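Local coordinates for disulfide isomerase (Salmonella enterica subsp. enterica serovar Typhimurium, PDB 3L9U), which probably introduces disulfide bonds into other proteins by passing on its own redox-active disulfide, as the partner of DsbI in a system that serves AssT, at residues Ala3-Glu8 against Val194-Thr199; Phe103-Ala108 against Glu114-Gly119. All coordinates share one frame; numbering follows the deposited sequence.

Interaction 1 of 2, residues Ala3-Glu8 against Val194-Thr199; sequences ASAFTE and VRELAT
Glu196 presents its carboxylate to the backbone amides of Ala5 and Phe6, tying the N-terminal tail of this thioredoxin-fold protein to the last turn of its C-terminal helix 187-198. The acid lies far from the helix axis because CG stands anti to the backbone N (chi1 -179°) and the chain stays extended beyond CG. Its two oxygens are divided between consecutive amides. Ala5 N donates to Glu196 OE1 at 2.7 Å, nearly straight at 165°, and Phe6 N donates to OE2 of the same residue at 3.0 Å. Both amides arrive on syn sides and less than 20° from the carboxylate plane, so the pair of bonds fixes the rotation of the group. Ser4 OG sits over one face of the acid, 3.6 Å from Glu196 CD. Against the opposite face comes the edge of the Phe6 ring, CD2 3.6 Å from both Glu196 OE1 and OE2; the ring also reaches Ser189, Glu192 and Leu193 earlier on the same helix. The two N-H donors would help stabilise the negative charge. A water extends the grip to Ala3, donating to Glu196 OE1 at 3.2 Å and to Ala3 O at an unusually short 2.5 Å.

Interaction 2 of 2, residues Phe103-Ala108 against Glu114-Gly119; sequences FAWYAA and ERWSDG
With chi1 at -55°, Trp116 places CG beside its own backbone N and anti to the carbonyl carbon, which directs the indole toward Trp105 and Ala108 of helix 97-111. Glu114 has CG anti to its backbone N, but a bend at chi2 (57°) folds the chain back over that indole, putting CG 3.4 Å above the Trp116 ring plane, over its centre. The same bend returns the carboxylate to the main chain: Trp116 N donates to Glu114 OE2 at 2.9 Å, on the anti side of the acid, which secures the bend and the start of the Trp116 side chain.

Across the contact, Trp105 offers an edge to a face of Trp116 in an offset T-shaped pair. The planes stand at 82°, the centroids of the Trp105 five-membered and Trp116 six-membered rings lie 5.7 Å apart, and Trp105 CD1 is 3.9 Å from Trp116 CZ2. Ala108 CB reaches the same CZ2 atom, at 3.6 Å, from the other side of the ring plane, the side that Glu114 CG covers. The backbone closes the loop, Glu114 N donating to Ala108 O at 2.9 Å. Arg115 folds back too, with NH1 bonded to Glu114 O at 2.9 Å and also to Tyr109 O.

Both indole N-H groups, on buried side chains, are satisfied by helix 122-133: Trp105 NE1 by Phe125 O and Trp116 NE1 by Thr128 OG1. Phe125 stacks on Trp105 and meets Trp116 edge-to-face. This aromatic cluster joins two helices and their connecting loop in the helical domain that DsbA-like proteins carry as an insertion in the thioredoxin fold.

In the fold
The two contacts lie on opposite sides of the chain's centre, with centres about 37 Å apart, and they share no helix. Interaction 1 is a surface contact between an irregular tail and helix 187-198, whose Val194 and Leu197 pack on strands 170-173 and 177-179, so it lies on the outer side of a helix that covers the thioredoxin sheet. Interaction 2, nested in sequence inside the loop closed by interaction 1, is partly buried and belongs to the inserted helices. Their buried areas are similar, 171 and 176 Å², but the chemistry differs: an acid and a water gripping main-chain polar groups in 3-8/194-199, and indole and methyl packing beside one cross-segment backbone bond in 103-108/114-119.

Interaction 1 of 2, residues Ala3-Glu8 against Val194-Thr199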
loop_
_atom_site.group_PDB
_atom_site.type_symbol
_atom_site.label_atom_id
_atom_site.label_comp_id
_atom_site.label_asym_id
_atom_site.label_seq_id
_atom_site.Cartn_x
_atom_site.Cartn_y
_atom_site.Cartn_z
ATOM N N ALA A 3 -4.477 28.640 0.479
ATOM C CA ALA A 3 -3.834 28.983 1.746
ATOM C C ALA A 3 -3.403 27.734 2.506
ATOM O O ALA A 3 -2.559 26.966 2.044
ATOM C CB ALA A 3 -4.782 29.786 2.591
ATOM N N SER A 4 -3.974 27.565 3.695
ATOM C CA SER A 4 -3.965 26.283 4.394
ATOM C C SER A 4 -5.385 26.025 4.899
ATOM O O SER A 4 -5.973 26.842 5.613
ATOM C CB SER A 4 -2.940 26.250 5.529
ATOM O OG SER A 4 -1.697 25.700 5.076
ATOM N N ALA A 5 -5.938 24.891 4.497
ATOM C CA ALA A 5 -7.358 24.638 4.663
ATOM C C ALA A 5 -7.673 23.543 5.672
ATOM O O ALA A 5 -8.826 23.382 6.072
ATOM C CB ALA A 5 -7.976 24.295 3.314
ATOM N N PHE A 6 -6.659 22.788 6.082
ATOM C CA PHE A 6 -6.911 21.592 6.886
ATOM C C PHE A 6 -6.365 21.689 8.303
ATOM O O PHE A 6 -5.481 22.500 8.591
ATOM C CB PHE A 6 -6.414 20.352 6.153
ATOM C CG PHE A 6 -7.103 20.143 4.842
ATOM C CD1 PHE A 6 -8.310 19.463 4.788
ATOM C CD2 PHE A 6 -6.578 20.668 3.671
ATOM C CE1 PHE A 6 -8.968 19.283 3.587
ATOM C CE2 PHE A 6 -7.234 20.496 2.467
ATOM C CZ PHE A 6 -8.431 19.800 2.424
ATOM N N THR A 7 -6.913 20.856 9.177
ATOM C CA THR A 7 -6.799 21.049 10.613
ATOM C C THR A 7 -6.070 19.913 11.330
ATOM O O THR A 7 -6.501 18.762 11.315
ATOM C CB THR A 7 -8.211 21.232 11.239
ATOM O OG1 THR A 7 -8.889 22.307 10.572
ATOM C CG2 THR A 7 -8.109 21.544 12.712
ATOM N N GLU A 8 -4.958 20.257 11.962
ATOM C CA GLU A 8 -4.232 19.319 12.798
ATOM C C GLU A 8 -5.144 18.746 13.888
ATOM O O GLU A 8 -5.840 19.490 14.580
ATOM C CB GLU A 8 -3.046 20.039 13.436
ATOM C CG GLU A 8 -2.257 19.183 14.368
ATOM C CD GLU A 8 -1.132 19.941 15.041
ATOM O OE1 GLU A 8 -1.186 21.188 15.128
ATOM O OE2 GLU A 8 -0.193 19.272 15.485
ATOM N N VAL A 194 -3.465 16.252 0.801
ATOM C CA VAL A 194 -2.139 15.730 0.471
ATOM C C VAL A 194 -1.208 16.830 -0.063
ATOM O O VAL A 194 -0.051 16.910 0.347
ATOM C CB VAL A 194 -2.217 14.550 -0.530
ATOM C CG1 VAL A 194 -0.822 14.173 -1.057
ATOM C CG2 VAL A 194 -2.925 13.350 0.135
ATOM N N ARG A 195 -1.707 17.678 -0.965
ATOM C CA ARG A 195 -0.870 18.739 -1.532
ATOM C C ARG A 195 -0.429 19.731 -0.461
ATOM O O ARG A 195 0.714 20.185 -0.451
ATOM C CB ARG A 195 -1.598 19.465 -2.664
ATOM C CG ARG A 195 -2.019 18.552 -3.802
ATOM C CD ARG A 195 -2.758 19.315 -4.889
ATOM N NE ARG A 195 -1.850 20.177 -5.630
ATOM C CZ ARG A 195 -1.114 19.782 -6.663
ATOM N NH1 ARG A 195 -1.179 18.527 -7.096
ATOM N NH2 ARG A 195 -0.312 20.648 -7.266
ATOM N N GLU A 196 -1.340 20.060 0.444
ATOM C CA GLU A 196 -1.029 20.959 1.553
ATOM C C GLU A 196 0.052 20.363 2.460
ATOM O O GLU A 196 1.003 21.048 2.859
ATOM C CB GLU A 196 -2.306 21.230 2.352
ATOM C CG GLU A 196 -2.147 22.165 3.539
ATOM C CD GLU A 196 -3.484 22.725 3.998
ATOM O OE1 GLU A 196 -4.185 23.345 3.167
ATOM O OE2 GLU A 196 -3.840 22.546 5.186
ATOM N N LEU A 197 -0.088 19.084 2.784
ATOM C CA LEU A 197 0.872 18.427 3.664
ATOM C C LEU A 197 2.228 18.281 2.985
ATOM O O LEU A 197 3.276 18.381 3.631
ATOM C CB LEU A 197 0.350 17.050 4.079
ATOM C CG LEU A 197 -0.907 17.082 4.954
ATOM C CD1 LEU A 197 -1.429 15.677 5.222
ATOM C CD2 LEU A 197 -0.633 17.832 6.263
ATOM N N ALA A 198 2.204 18.062 1.673
ATOM C CA ALA A 198 3.416 17.747 0.924
ATOM C C ALA A 198 4.338 18.945 0.820
ATOM O O ALA A 198 5.551 18.795 0.651
ATOM C CB ALA A 198 3.060 17.244 -0.469
ATOM N N THR A 199 3.758 20.136 0.927
ATOM C CA THR A 199 4.504 21.375 0.740
ATOM C C THR A 199 4.761 22.108 2.053
ATOM O O THR A 199 5.166 23.271 2.048
ATOM C CB THR A 199 3.797 22.320 -0.253
ATOM O OG1 THR A 199 2.455 22.566 0.183
ATOM C CG2 THR A 199 3.755 21.696 -1.635
HETATM O O HOH W 1 -2.192 24.745 1.072
#

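Interaction 2 of 2, residues Phe103-Ala108 against Glu114-Gly119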
loop_
_atom_site.group_PDB
_atom_site.type_symbol
_atom_site.label_atom_id
_atom_site.label_comp_id
_atom_site.label_asym_id
_atom_site.label_seq_id
_atom_site.Cartn_x
_atom_site.Cartn_y
_atom_site.Cartn_z
ATOM N N PHE A 103 -5.501 -6.908 -6.350
ATOM C CA PHE A 103 -6.947 -7.036 -6.479
ATOM C C PHE A 103 -7.422 -8.490 -6.503
ATOM O O PHE A 103 -8.544 -8.778 -6.086
ATOM C CB PHE A 103 -7.486 -6.219 -7.655
ATOM C CG PHE A 103 -7.613 -4.760 -7.339
ATOM C CD1 PHE A 103 -8.699 -4.292 -6.620
ATOM C CD2 PHE A 103 -6.625 -3.864 -7.707
ATOM C CE1 PHE A 103 -8.815 -2.955 -6.299
ATOM C CE2 PHE A 103 -6.735 -2.517 -7.392
ATOM C CZ PHE A 103 -7.834 -2.063 -6.689
ATOM N N ALA A 104 -6.567 -9.406 -6.957
ATOM C CA ALA A 104 -6.906 -10.827 -6.899
ATOM C C ALA A 104 -7.037 -11.284 -5.448
ATOM O O ALA A 104 -7.975 -12.007 -5.087
ATOM C CB ALA A 104 -5.867 -11.664 -7.636
ATOM N N TRP A 105 -6.101 -10.849 -4.612
ATOM C CA TRP A 105 -6.163 -11.173 -3.191
ATOM C C TRP A 105 -7.330 -10.490 -2.477
ATOM O O TRP A 105 -8.000 -11.107 -1.652
ATOM C CB TRP A 105 -4.841 -10.847 -2.496
ATOM C CG TRP A 105 -3.824 -11.955 -2.589
ATOM C CD1 TRP A 105 -4.060 -13.297 -2.483
ATOM C CD2 TRP A 105 -2.408 -11.808 -2.774
ATOM N NE1 TRP A 105 -2.880 -13.992 -2.607
ATOM C CE2 TRP A 105 -1.852 -13.102 -2.786
ATOM C CE3 TRP A 105 -1.558 -10.706 -2.942
ATOM C CZ2 TRP A 105 -0.484 -13.327 -2.945
ATOM C CZ3 TRP A 105 -0.204 -10.925 -3.101
ATOM C CH2 TRP A 105 0.324 -12.231 -3.102
ATOM N N TYR A 106 -7.580 -9.223 -2.791
ATOM C CA TYR A 106 -8.722 -8.527 -2.208
ATOM C C TYR A 106 -10.024 -9.282 -2.508
ATOM O O TYR A 106 -10.846 -9.527 -1.616
ATOM C CB TYR A 106 -8.835 -7.114 -2.785
ATOM C CG TYR A 106 -8.000 -6.015 -2.146
ATOM C CD1 TYR A 106 -7.640 -6.044 -0.794
ATOM C CD2 TYR A 106 -7.624 -4.906 -2.896
ATOM C CE1 TYR A 106 -6.903 -5.002 -0.227
ATOM C CE2 TYR A 106 -6.896 -3.865 -2.340
ATOM C CZ TYR A 106 -6.541 -3.911 -1.008
ATOM O OH TYR A 106 -5.842 -2.850 -0.464
ATOM N N ALA A 107 -10.215 -9.639 -3.776
ATOM C CA ALA A 107 -11.428 -10.337 -4.187
ATOM C C ALA A 107 -11.528 -11.688 -3.490
ATOM O O ALA A 107 -12.564 -12.033 -2.920
ATOM C CB ALA A 107 -11.461 -10.513 -5.699
ATOM N N ALA A 108 -10.448 -12.458 -3.529
ATOM C CA ALA A 108 -10.474 -13.778 -2.914
ATOM C C ALA A 108 -10.814 -13.679 -1.431
ATOM O O ALA A 108 -11.675 -14.403 -0.934
ATOM C CB ALA A 108 -9.128 -14.510 -3.117
ATOM N N GLU A 114 -12.043 -16.572 0.880
ATOM C CA GLU A 114 -10.988 -17.570 0.802
ATOM C C GLU A 114 -10.008 -17.392 1.956
ATOM O O GLU A 114 -9.628 -16.263 2.290
ATOM C CB GLU A 114 -10.261 -17.474 -0.539
ATOM C CG GLU A 114 -9.199 -18.535 -0.727
ATOM C CD GLU A 114 -9.754 -19.941 -0.593
ATOM O OE1 GLU A 114 -10.789 -20.244 -1.233
ATOM O OE2 GLU A 114 -9.156 -20.746 0.153
ATOM N N ARG A 115 -9.601 -18.504 2.568
ATOM C CA ARG A 115 -8.645 -18.453 3.672
ATOM C C ARG A 115 -7.438 -19.381 3.474
ATOM O O ARG A 115 -6.554 -19.442 4.326
ATOM C CB ARG A 115 -9.341 -18.747 5.007
ATOM C CG ARG A 115 -10.374 -17.700 5.420
ATOM C CD ARG A 115 -9.717 -16.352 5.664
ATOM N NE ARG A 115 -10.665 -15.364 6.175
ATOM C CZ ARG A 115 -11.364 -14.531 5.410
ATOM N NH1 ARG A 115 -11.228 -14.563 4.090
ATOM N NH2 ARG A 115 -12.199 -13.664 5.966
ATOM N N TRP A 116 -7.397 -20.084 2.344
ATOM C CA TRP A 116 -6.256 -20.930 1.998
ATOM C C TRP A 116 -5.806 -21.811 3.169
ATOM O O TRP A 116 -4.624 -21.852 3.513
ATOM C CB TRP A 116 -5.082 -20.074 1.500
ATOM C CG TRP A 116 -5.419 -19.158 0.341
ATOM C CD1 TRP A 116 -5.324 -19.448 -0.996
ATOM C CD2 TRP A 116 -5.873 -17.795 0.423
ATOM N NE1 TRP A 116 -5.695 -18.350 -1.745
ATOM C CE2 TRP A 116 -6.034 -17.326 -0.899
ATOM C CE3 TRP A 116 -6.163 -16.932 1.488
ATOM C CZ2 TRP A 116 -6.487 -16.031 -1.184
ATOM C CZ3 TRP A 116 -6.596 -15.641 1.203
ATOM C CH2 TRP A 116 -6.760 -15.207 -0.123
ATOM N N SER A 117 -6.753 -22.517 3.777
ATOM C CA SER A 117 -6.439 -23.456 4.844
ATOM C C SER A 117 -5.823 -22.799 6.080
ATOM O O SER A 117 -5.020 -23.412 6.786
ATOM C CB SER A 117 -5.538 -24.579 4.318
ATOM O OG SER A 117 -6.169 -25.265 3.245
ATOM N N ASP A 118 -6.192 -21.545 6.321
ATOM C CA ASP A 118 -5.921 -20.880 7.594
ATOM C C ASP A 118 -4.440 -20.817 7.980
ATOM O O ASP A 118 -4.077 -21.001 9.146
ATOM C CB ASP A 118 -6.743 -21.530 8.708
ATOM C CG ASP A 118 -8.236 -21.550 8.397
ATOM O OD1 ASP A 118 -8.783 -20.493 8.002
ATOM O OD2 ASP A 118 -8.873 -22.620 8.550
ATOM N N GLY A 119 -3.589 -20.543 6.999
ATOM C CA GLY A 119 -2.182 -20.327 7.272
ATOM C C GLY A 119 -1.290 -21.465 6.837
ATOM O O GLY A 119 -0.078 -21.282 6.671
#